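PDB 3WGY: meso-diaminopimelate dehydrogenase from Clostridium tetani, which belongs to the enzymes that reversibly and oxidatively deaminate meso-2,6-diaminopimelate with NADP, here as an engineered variant bound to 4-methyl-2-oxovalerate. Local coordinates for residues D94-G97 and R98-Q101; F103-M106 and D107-K111; L180-R184 and S185-C189. The protein carries 6 engineered substitutions. All coordinates share one frame; numbering follows the deposited sequence.

In the fold
Contacts 1 and 2 follow one another along helix 99-113: residues 94-101 form the turn that starts the helix and residues 103-111 its middle, their centres 14 Å apart. The helix belongs to the parallel-sheet domain, consistent with a dinucleotide-binding Rossmann fold, and both contacts touch the second subunit, through His96 and Ile99 in contact 1 and Phe103 in contact 2. Contact 3 ends helix 177-184 in the other domain, its centre 29 Å from that of contact 1 and 40 Å from that of contact 2. The bound 2-oxo-4-methylpentanoic acid, whose pocket includes Ser153, the engineered Leu154, Gly155 and His156, is about 9 Å from the side chain of Asn95 in contact 1.

Contact 1: D94-G97 and R98-Q101; sequences DNHG and RIPQ
Ile99 folds its side chain back over the turn made by Asn95 and His96. Its CB sits 3.4 Å from His96 O, CG1 comes to 3.5 Å from Asn95 O, and the terminal CD1 lies 3.8 Å from His96 CA and 4.0 Å from His96 ND1, oblique to the ring. An extended outer torsion (chi2 -178°) carries CD1 that far, so that the isoleucine lies alongside the histidine, both pointing the same way. The buried Ile99 also packs on Phe93 and Ser120 and on Leu326 of the second subunit, the C-terminal residue, whose O is hydrogen-bonded to His96 ND1.

The segment leads from strand 88-90 into helix 99-113, through a 3-10 turn just before the helix and an inverse gamma turn centred on Asn95. Arg98 N binds twice to Asn95: to the backbone O at 2.8 Å, with the donor nitrogen well above the carbonyl plane, and to the side-chain OD1 at 3.2 Å. The Asn95 chi1 of -165° swings the amide group to the side of Arg98, within reach of that N-H. The same OD1 touches Arg98 CG at 3.6 Å; the two side chains run side by side, their amide and guanidinium planes 65° apart. One residue further on, Ile99 N donates to His96 O across 3.2 Å, again from above the carbonyl plane.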
ATOM      1  N   ASP B  94      18.966  -5.049  -4.991  1.00 42.91           N
ATOM      2  CA  ASP B  94      17.939  -6.085  -4.844  1.00 45.19           C
ATOM      3  C   ASP B  94      18.343  -7.453  -4.303  1.00 46.35           C
ATOM      4  O   ASP B  94      17.555  -8.402  -4.391  1.00 46.69           O
ATOM      5  CB  ASP B  94      17.208  -6.300  -6.174  1.00 45.49           C
ATOM      6  CG  ASP B  94      18.128  -6.810  -7.271  1.00 46.12           C
ATOM      7  OD1 ASP B  94      19.080  -7.552  -6.950  1.00 45.27           O
ATOM      8  OD2 ASP B  94      17.888  -6.479  -8.454  1.00 45.11           O
ATOM      9  N   ASN B  95      19.546  -7.580  -3.756  1.00 46.34           N
ATOM     10  CA  ASN B  95      19.952  -8.872  -3.216  1.00 46.47           C
ATOM     11  C   ASN B  95      19.470  -8.964  -1.768  1.00 44.64           C
ATOM     12  O   ASN B  95      20.196  -8.617  -0.836  1.00 44.15           O
ATOM     13  CB  ASN B  95      21.470  -9.036  -3.277  1.00 47.98           C
ATOM     14  CG  ASN B  95      21.902 -10.477  -3.079  1.00 51.11           C
ATOM     15  OD1 ASN B  95      21.598 -11.093  -2.054  1.00 52.79           O
ATOM     16  ND2 ASN B  95      22.607 -11.023  -4.061  1.00 51.42           N
ATOM     17  N   HIS B  96      18.233  -9.421  -1.600  1.00 44.12           N
ATOM     18  CA  HIS B  96      17.607  -9.548  -0.288  1.00 43.77           C
ATOM     19  C   HIS B  96      18.512 -10.125   0.796  1.00 46.36           C
ATOM     20  O   HIS B  96      18.579  -9.594   1.908  1.00 44.83           O
ATOM     21  CB  HIS B  96      16.343 -10.398  -0.403  1.00 43.60           C
ATOM     22  CG  HIS B  96      15.258  -9.762  -1.221  1.00 42.31           C
ATOM     23  ND1 HIS B  96      14.490  -8.715  -0.748  1.00 40.68           N
ATOM     24  CD2 HIS B  96      14.819 -10.018  -2.476  1.00 41.46           C
ATOM     25  CE1 HIS B  96      13.621  -8.361  -1.676  1.00 42.86           C
ATOM     26  NE2 HIS B  96      13.801  -9.133  -2.733  1.00 42.96           N
ATOM     27  N   GLY B  97      19.206 -11.213   0.472  1.00 47.08           N
ATOM     28  CA  GLY B  97      20.086 -11.843   1.438  1.00 48.12           C
ATOM     29  C   GLY B  97      21.244 -10.974   1.888  1.00 49.21           C
ATOM     30  O   GLY B  97      21.695 -11.076   3.026  1.00 51.18           O
ATOM     31  N   ARG B  98      21.732 -10.111   1.007  1.00 49.59           N
ATOM     32  CA  ARG B  98      22.849  -9.247   1.356  1.00 49.90           C
ATOM     33  C   ARG B  98      22.412  -7.841   1.760  1.00 49.16           C
ATOM     34  O   ARG B  98      23.251  -6.978   1.998  1.00 47.66           O
ATOM     35  CB  ARG B  98      23.836  -9.167   0.186  1.00 53.16           C
ATOM     36  CG  ARG B  98      24.598 -10.465  -0.084  1.00 56.59           C
ATOM     37  CD  ARG B  98      25.612 -10.760   1.023  1.00 60.37           C
ATOM     38  NE  ARG B  98      26.997 -10.547   0.598  1.00 64.32           N
ATOM     39  CZ  ARG B  98      27.644 -11.325  -0.270  1.00 66.19           C
ATOM     40  NH1 ARG B  98      28.902 -11.056  -0.601  1.00 67.30           N
ATOM     41  NH2 ARG B  98      27.039 -12.378  -0.806  1.00 66.56           N
ATOM     42  N   ILE B  99      21.102  -7.614   1.845  1.00 47.85           N
ATOM     43  CA  ILE B  99      20.587  -6.299   2.218  1.00 47.63           C
ATOM     44  C   ILE B  99      21.094  -5.803   3.577  1.00 47.28           C
ATOM     45  O   ILE B  99      21.532  -4.659   3.697  1.00 46.06           O
ATOM     46  CB  ILE B  99      19.026  -6.275   2.182  1.00 46.95           C
ATOM     47  CG1 ILE B  99      18.555  -6.006   0.751  1.00 46.63           C
ATOM     48  CG2 ILE B  99      18.480  -5.208   3.123  1.00 46.01           C
ATOM     49  CD1 ILE B  99      17.045  -5.900   0.590  1.00 47.57           C
ATOM     50  N   PRO B 100      21.042  -6.652   4.618  1.00 48.15           N
ATOM     51  CA  PRO B 100      21.519  -6.220   5.937  1.00 48.98           C
ATOM     52  C   PRO B 100      22.931  -5.645   5.874  1.00 49.45           C
ATOM     53  O   PRO B 100      23.225  -4.616   6.480  1.00 49.58           O
ATOM     54  CB  PRO B 100      21.460  -7.505   6.757  1.00 48.43           C
ATOM     55  CG  PRO B 100      20.266  -8.198   6.180  1.00 48.40           C
ATOM     56  CD  PRO B 100      20.479  -8.013   4.688  1.00 49.00           C
ATOM     57  N   GLN B 101      23.795  -6.320   5.124  1.00 50.15           N
ATOM     58  CA  GLN B 101      25.185  -5.908   4.970  1.00 50.99           C
ATOM     59  C   GLN B 101      25.324  -4.624   4.163  1.00 50.07           C
ATOM     60  O   GLN B 101      26.164  -3.779   4.472  1.00 49.64           O
ATOM     61  CB  GLN B 101      25.979  -7.026   4.293  1.00 53.32           C
ATOM     62  CG  GLN B 101      27.466  -6.754   4.154  1.00 57.28           C
ATOM     63  CD  GLN B 101      27.921  -6.738   2.708  1.00 59.56           C
ATOM     64  OE1 GLN B 101      29.040  -7.141   2.400  1.00 62.69           O
ATOM     65  NE2 GLN B 101      27.056  -6.260   1.812  1.00 60.85           N
TER

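Contact 2: F103-M106 and D107-K111; sequences FERM and DEISK
In the middle of helix 99-113, Arg105 and Ile109 meet one turn apart on the flank that faces helix 80-84. The outermost carbon of the isoleucine does the touching: CD1 lies 3.1 Å from Arg105 O, a tight approach, reaches Arg105 CG and NE, each at 3.8 Å, and sits over one face of the guanidinium, 3.6 Å above its plane and displaced toward the rim. The arginine chain bends at chi2 and chi3 to bring the flat group over this methyl, and the two side chains cross at a slant. Both also pack on Pro81, as Met106 does, and Ile109 further touches Ala84 and Ser85.

The helix is the connection of a beta-alpha-beta unit, strand 88-90 to strand 116-118, and its backbone bonds run from each N-H to the carbonyl oxygen four residues earlier. Asp107 N binds Phe103 O at 2.7 Å, Glu108 N binds Glu104 O, and Ile109 N gives a nearly straight bond to Arg105 O (N-H...O 174°).

Met106 O accepts Ser110 N at 2.8 Å. With chi1 at -61° the hydroxyl of Ser110 turns back over the preceding turn, but OG is modelled implausibly close to Met106 O, so that this second bond is doubtful in detail. OG is hydrogen-bonded to Ser117 OG on the next strand.

Asp107 has two partners for its carboxylate. OD2 forms a long salt bridge with Lys111 NZ at 3.6 Å, while OD1 accepts the backbone N-H of Ala302 from strand 301-303. Phe103 forms a cation-pi pair with Arg322 of the second subunit.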
ATOM      1  N   PHE B 103      23.190  -2.305   4.005  1.00 48.40           N
ATOM      2  CA  PHE B 103      22.719  -1.248   4.889  1.00 49.35           C
ATOM      3  C   PHE B 103      23.851  -0.727   5.769  1.00 49.97           C
ATOM      4  O   PHE B 103      24.128   0.472   5.795  1.00 49.98           O
ATOM      5  CB  PHE B 103      21.587  -1.763   5.781  1.00 48.71           C
ATOM      6  CG  PHE B 103      20.950  -0.690   6.614  1.00 47.45           C
ATOM      7  CD1 PHE B 103      20.129   0.263   6.024  1.00 48.47           C
ATOM      8  CD2 PHE B 103      21.211  -0.599   7.976  1.00 49.49           C
ATOM      9  CE1 PHE B 103      19.578   1.295   6.775  1.00 48.53           C
ATOM     10  CE2 PHE B 103      20.668   0.431   8.741  1.00 49.44           C
ATOM     11  CZ  PHE B 103      19.848   1.381   8.136  1.00 51.28           C
ATOM     12  N   GLU B 104      24.503  -1.630   6.493  1.00 51.75           N
ATOM     13  CA  GLU B 104      25.600  -1.239   7.374  1.00 53.38           C
ATOM     14  C   GLU B 104      26.666  -0.446   6.629  1.00 52.08           C
ATOM     15  O   GLU B 104      27.066   0.631   7.073  1.00 50.63           O
ATOM     16  CB  GLU B 104      26.243  -2.474   8.013  1.00 56.56           C
ATOM     17  CG  GLU B 104      25.353  -3.202   9.003  1.00 61.00           C
ATOM     18  CD  GLU B 104      24.884  -2.309  10.140  1.00 63.49           C
ATOM     19  OE1 GLU B 104      25.743  -1.735  10.847  1.00 65.57           O
ATOM     20  OE2 GLU B 104      23.654  -2.184  10.326  1.00 64.31           O
ATOM     21  N   ARG B 105      27.114  -0.979   5.494  1.00 52.66           N
ATOM     22  CA  ARG B 105      28.145  -0.330   4.686  1.00 52.69           C
ATOM     23  C   ARG B 105      27.747   1.097   4.321  1.00 52.29           C
ATOM     24  O   ARG B 105      28.496   2.051   4.558  1.00 49.92           O
ATOM     25  CB  ARG B 105      28.401  -1.133   3.400  1.00 56.05           C
ATOM     26  CG  ARG B 105      29.465  -0.528   2.470  1.00 59.12           C
ATOM     27  CD  ARG B 105      30.798  -1.283   2.555  1.00 62.74           C
ATOM     28  NE  ARG B 105      31.962  -0.405   2.400  1.00 63.95           N
ATOM     29  CZ  ARG B 105      32.578  -0.138   1.251  1.00 64.38           C
ATOM     30  NH1 ARG B 105      32.156  -0.681   0.114  1.00 64.55           N
ATOM     31  NH2 ARG B 105      33.623   0.682   1.240  1.00 64.72           N
ATOM     32  N   MET B 106      26.562   1.238   3.738  1.00 50.63           N
ATOM     33  CA  MET B 106      26.075   2.547   3.329  1.00 49.46           C
ATOM     34  C   MET B 106      25.802   3.471   4.514  1.00 48.79           C
ATOM     35  O   MET B 106      25.959   4.687   4.404  1.00 48.43           O
ATOM     36  CB  MET B 106      24.803   2.391   2.498  1.00 49.00           C
ATOM     37  CG  MET B 106      25.000   1.627   1.204  1.00 45.21           C
ATOM     38  SD  MET B 106      26.073   2.501   0.068  1.00 44.22           S
ATOM     39  CE  MET B 106      24.962   3.694  -0.651  1.00 43.48           C
ATOM     40  N   ASP B 107      25.395   2.892   5.640  1.00 49.58           N
ATOM     41  CA  ASP B 107      25.097   3.673   6.837  1.00 51.02           C
ATOM     42  C   ASP B 107      26.355   4.354   7.366  1.00 52.12           C
ATOM     43  O   ASP B 107      26.349   5.551   7.657  1.00 51.90           O
ATOM     44  CB  ASP B 107      24.486   2.776   7.919  1.00 49.61           C
ATOM     45  CG  ASP B 107      23.944   3.569   9.098  1.00 49.59           C
ATOM     46  OD1 ASP B 107      23.262   4.592   8.867  1.00 49.98           O
ATOM     47  OD2 ASP B 107      24.188   3.165  10.257  1.00 50.74           O
ATOM     48  N   GLU B 108      27.436   3.589   7.483  1.00 53.09           N
ATOM     49  CA  GLU B 108      28.701   4.132   7.964  1.00 54.98           C
ATOM     50  C   GLU B 108      29.171   5.274   7.068  1.00 53.00           C
ATOM     51  O   GLU B 108      29.404   6.389   7.531  1.00 52.71           O
ATOM     52  CB  GLU B 108      29.770   3.036   7.998  1.00 57.96           C
ATOM     53  CG  GLU B 108      31.087   3.429   7.329  1.00 63.78           C
ATOM     54  CD  GLU B 108      32.136   2.345   7.420  1.00 66.71           C
ATOM     55  OE1 GLU B 108      32.597   2.067   8.549  1.00 68.96           O
ATOM     56  OE2 GLU B 108      32.496   1.771   6.368  1.00 68.18           O
ATOM     57  N   ILE B 109      29.303   4.982   5.778  1.00 51.52           N
ATOM     58  CA  ILE B 109      29.755   5.962   4.802  1.00 50.83           C
ATOM     59  C   ILE B 109      28.867   7.197   4.759  1.00 50.07           C
ATOM     60  O   ILE B 109      29.363   8.320   4.678  1.00 48.33           O
ATOM     61  CB  ILE B 109      29.811   5.334   3.402  1.00 51.95           C
ATOM     62  CG1 ILE B 109      30.757   4.131   3.422  1.00 52.66           C
ATOM     63  CG2 ILE B 109      30.270   6.366   2.390  1.00 51.57           C
ATOM     64  CD1 ILE B 109      30.461   3.089   2.370  1.00 52.60           C
ATOM     65  N   SER B 110      27.554   6.985   4.810  1.00 48.61           N
ATOM     66  CA  SER B 110      26.601   8.089   4.777  1.00 50.04           C
ATOM     67  C   SER B 110      26.810   9.037   5.957  1.00 49.99           C
ATOM     68  O   SER B 110      27.018  10.241   5.773  1.00 49.71           O
ATOM     69  CB  SER B 110      25.168   7.547   4.800  1.00 50.87           C
ATOM     70  OG  SER B 110      24.920   6.738   3.665  1.00 52.87           O
ATOM     71  N   LYS B 111      26.745   8.495   7.167  1.00 49.82           N
ATOM     72  CA  LYS B 111      26.931   9.306   8.366  1.00 51.54           C
ATOM     73  C   LYS B 111      28.277  10.024   8.323  1.00 51.23           C
ATOM     74  O   LYS B 111      28.346  11.249   8.406  1.00 50.69           O
ATOM     75  CB  LYS B 111      26.840   8.427   9.620  1.00 52.67           C
ATOM     76  CG  LYS B 111      25.417   7.982   9.951  1.00 53.69           C
ATOM     77  CD  LYS B 111      25.365   7.106  11.197  1.00 53.93           C
ATOM     78  CE  LYS B 111      23.927   6.754  11.546  1.00 53.63           C
ATOM     79  NZ  LYS B 111      23.824   5.775  12.661  1.00 54.80           N
TER

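Contact 3: L180-R184 and S185-C189; sequences LDKAR and SGEQC
Ser185 closes the C-terminal end of helix 177-184 against Asp181 and Lys182, in the diaminopimelate dehydrogenase C-terminal domain. It is the first residue to leave helical backbone angles, and from here the chain turns into the loop that leads to helix 193-196.

The hydrogen bonds gather at this one residue. Ser185 N keeps the last helical bond, to Asp181 O at 2.8 Å, bent at the hydrogen (130°); a second, weak bond runs from the same N to Lys182 O at 3.2 Å. The hydroxyl also turns to Lys182 O. With chi1 at 70°, OG lies between the backbone N and the carbonyl carbon, pointing back to the final turn, and its modelled separation from that oxygen is very short. Lys182 O is thus approached by both the backbone and the side chain of the serine.

Opposite charges also come near each other without forming a salt bridge. The side chains of Lys182 and Glu187 pass across one another, Lys182 CD lying 4.0 Å from Glu187 OE1, while Lys182 NZ stays 4.2 Å from that oxygen. The attraction between them is probably modest at this exposed edge. The other charges of the helix end look elsewhere: Asp181 OD2 pairs with Lys177, and Arg184, extended from CG to NE, reaches Glu268 with NH2.

Side-chain packing lies on the side facing the sheet: Leu180 against Phe147 and Phe252, on strands 142-147 and 249-258, and Ala183 against His145 and Ile254 of the same two strands. Phe191 from the loop touches both Lys182 and Ala183.

A water joins the helix end to the loop, 2.8 Å from Ala183 O and 2.6 Å from Glu187 O.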
ATOM      1  N   LEU B 180      -3.192 -18.413  -6.317  1.00 35.49           N
ATOM      2  CA  LEU B 180      -3.641 -17.042  -6.101  1.00 37.71           C
ATOM      3  C   LEU B 180      -5.058 -17.043  -5.555  1.00 38.93           C
ATOM      4  O   LEU B 180      -5.355 -16.338  -4.591  1.00 39.58           O
ATOM      5  CB  LEU B 180      -3.585 -16.229  -7.399  1.00 38.17           C
ATOM      6  CG  LEU B 180      -2.217 -15.748  -7.894  1.00 39.39           C
ATOM      7  CD1 LEU B 180      -2.399 -15.029  -9.227  1.00 39.02           C
ATOM      8  CD2 LEU B 180      -1.572 -14.810  -6.863  1.00 38.20           C
ATOM      9  N   ASP B 181      -5.927 -17.847  -6.161  1.00 38.67           N
ATOM     10  CA  ASP B 181      -7.315 -17.930  -5.721  1.00 41.22           C
ATOM     11  C   ASP B 181      -7.401 -18.429  -4.285  1.00 40.84           C
ATOM     12  O   ASP B 181      -8.171 -17.897  -3.486  1.00 38.78           O
ATOM     13  CB  ASP B 181      -8.119 -18.861  -6.638  1.00 43.32           C
ATOM     14  CG  ASP B 181      -8.243 -18.321  -8.060  1.00 47.65           C
ATOM     15  OD1 ASP B 181      -7.624 -17.281  -8.381  1.00 47.97           O
ATOM     16  OD2 ASP B 181      -8.963 -18.943  -8.863  1.00 50.97           O
ATOM     17  N   LYS B 182      -6.611 -19.448  -3.954  1.00 39.68           N
ATOM     18  CA  LYS B 182      -6.625 -19.980  -2.599  1.00 41.70           C
ATOM     19  C   LYS B 182      -6.091 -18.956  -1.612  1.00 40.19           C
ATOM     20  O   LYS B 182      -6.624 -18.811  -0.517  1.00 41.60           O
ATOM     21  CB  LYS B 182      -5.816 -21.277  -2.518  1.00 44.70           C
ATOM     22  CG  LYS B 182      -6.403 -22.428  -3.344  1.00 47.61           C
ATOM     23  CD  LYS B 182      -7.913 -22.604  -3.110  1.00 51.48           C
ATOM     24  CE  LYS B 182      -8.733 -21.613  -3.944  1.00 51.92           C
ATOM     25  NZ  LYS B 182     -10.177 -21.582  -3.590  1.00 54.22           N
ATOM     26  N   ALA B 183      -5.046 -18.236  -1.996  1.00 38.90           N
ATOM     27  CA  ALA B 183      -4.497 -17.214  -1.117  1.00 38.32           C
ATOM     28  C   ALA B 183      -5.581 -16.164  -0.895  1.00 38.51           C
ATOM     29  O   ALA B 183      -5.896 -15.812   0.239  1.00 38.81           O
ATOM     30  CB  ALA B 183      -3.267 -16.573  -1.749  1.00 35.32           C
ATOM     31  N   ARG B 184      -6.159 -15.681  -1.993  1.00 39.27           N
ATOM     32  CA  ARG B 184      -7.203 -14.663  -1.937  1.00 39.03           C
ATOM     33  C   ARG B 184      -8.441 -15.124  -1.193  1.00 40.21           C
ATOM     34  O   ARG B 184      -9.206 -14.302  -0.684  1.00 37.28           O
ATOM     35  CB  ARG B 184      -7.596 -14.231  -3.345  1.00 39.19           C
ATOM     36  CG  ARG B 184      -6.583 -13.350  -4.012  1.00 40.40           C
ATOM     37  CD  ARG B 184      -6.816 -13.336  -5.501  1.00 41.30           C
ATOM     38  NE  ARG B 184      -5.968 -12.359  -6.165  1.00 39.22           N
ATOM     39  CZ  ARG B 184      -5.715 -12.365  -7.464  1.00 38.91           C
ATOM     40  NH1 ARG B 184      -6.243 -13.306  -8.235  1.00 36.63           N
ATOM     41  NH2 ARG B 184      -4.949 -11.418  -7.990  1.00 38.52           N
ATOM     42  N   SER B 185      -8.669 -16.433  -1.151  1.00 41.45           N
ATOM     43  CA  SER B 185      -9.819 -16.933  -0.421  1.00 44.07           C
ATOM     44  C   SER B 185      -9.394 -16.759   1.031  1.00 46.42           C
ATOM     45  O   SER B 185      -8.237 -16.452   1.301  1.00 48.16           O
ATOM     46  CB  SER B 185     -10.070 -18.413  -0.733  1.00 43.97           C
ATOM     47  OG  SER B 185      -9.058 -19.229  -0.179  1.00 40.70           O
ATOM     48  N   GLY B 186     -10.301 -16.942   1.974  1.00 49.59           N
ATOM     49  CA  GLY B 186      -9.896 -16.765   3.359  1.00 53.08           C
ATOM     50  C   GLY B 186      -9.169 -17.946   3.988  1.00 55.10           C
ATOM     51  O   GLY B 186      -8.580 -17.812   5.067  1.00 54.62           O
ATOM     52  N   GLU B 187      -9.192 -19.098   3.321  1.00 55.89           N
ATOM     53  CA  GLU B 187      -8.559 -20.296   3.864  1.00 57.61           C
ATOM     54  C   GLU B 187      -7.040 -20.196   3.983  1.00 57.41           C
ATOM     55  O   GLU B 187      -6.333 -19.978   2.998  1.00 57.04           O
ATOM     56  CB  GLU B 187      -8.940 -21.522   3.030  1.00 58.73           C
ATOM     57  CG  GLU B 187      -8.195 -21.650   1.722  1.00 62.36           C
ATOM     58  CD  GLU B 187      -8.590 -22.892   0.949  1.00 65.06           C
ATOM     59  OE1 GLU B 187      -9.719 -22.916   0.407  1.00 65.82           O
ATOM     60  OE2 GLU B 187      -7.777 -23.843   0.890  1.00 65.05           O
ATOM     61  N   GLN B 188      -6.544 -20.361   5.204  1.00 57.29           N
ATOM     62  CA  GLN B 188      -5.112 -20.288   5.457  1.00 57.45           C
ATOM     63  C   GLN B 188      -4.402 -21.547   4.985  1.00 55.58           C
ATOM     64  O   GLN B 188      -4.969 -22.637   5.008  1.00 55.26           O
ATOM     65  CB  GLN B 188      -4.849 -20.063   6.951  1.00 59.80           C
ATOM     66  CG  GLN B 188      -4.541 -18.607   7.315  1.00 63.98           C
ATOM     67  CD  GLN B 188      -4.523 -18.355   8.823  1.00 65.12           C
ATOM     68  OE1 GLN B 188      -5.555 -18.454   9.491  1.00 65.41           O
ATOM     69  NE2 GLN B 188      -3.346 -18.029   9.359  1.00 63.26           N
ATOM     70  N   CYS B 189      -3.158 -21.388   4.549  1.00 53.50           N
ATOM     71  CA  CYS B 189      -2.366 -22.512   4.074  1.00 52.95           C
ATOM     72  C   CYS B 189      -0.972 -22.055   3.695  1.00 50.98           C
ATOM     73  O   CYS B 189      -0.728 -20.866   3.486  1.00 50.72           O
ATOM     74  CB  CYS B 189      -3.022 -23.148   2.850  1.00 54.17           C
ATOM     75  SG  CYS B 189      -3.121 -22.029   1.444  1.00 59.28           S
TER
HETATM   76  O   HOH W   1      -5.836 -17.521   2.465  1.00 41.30           O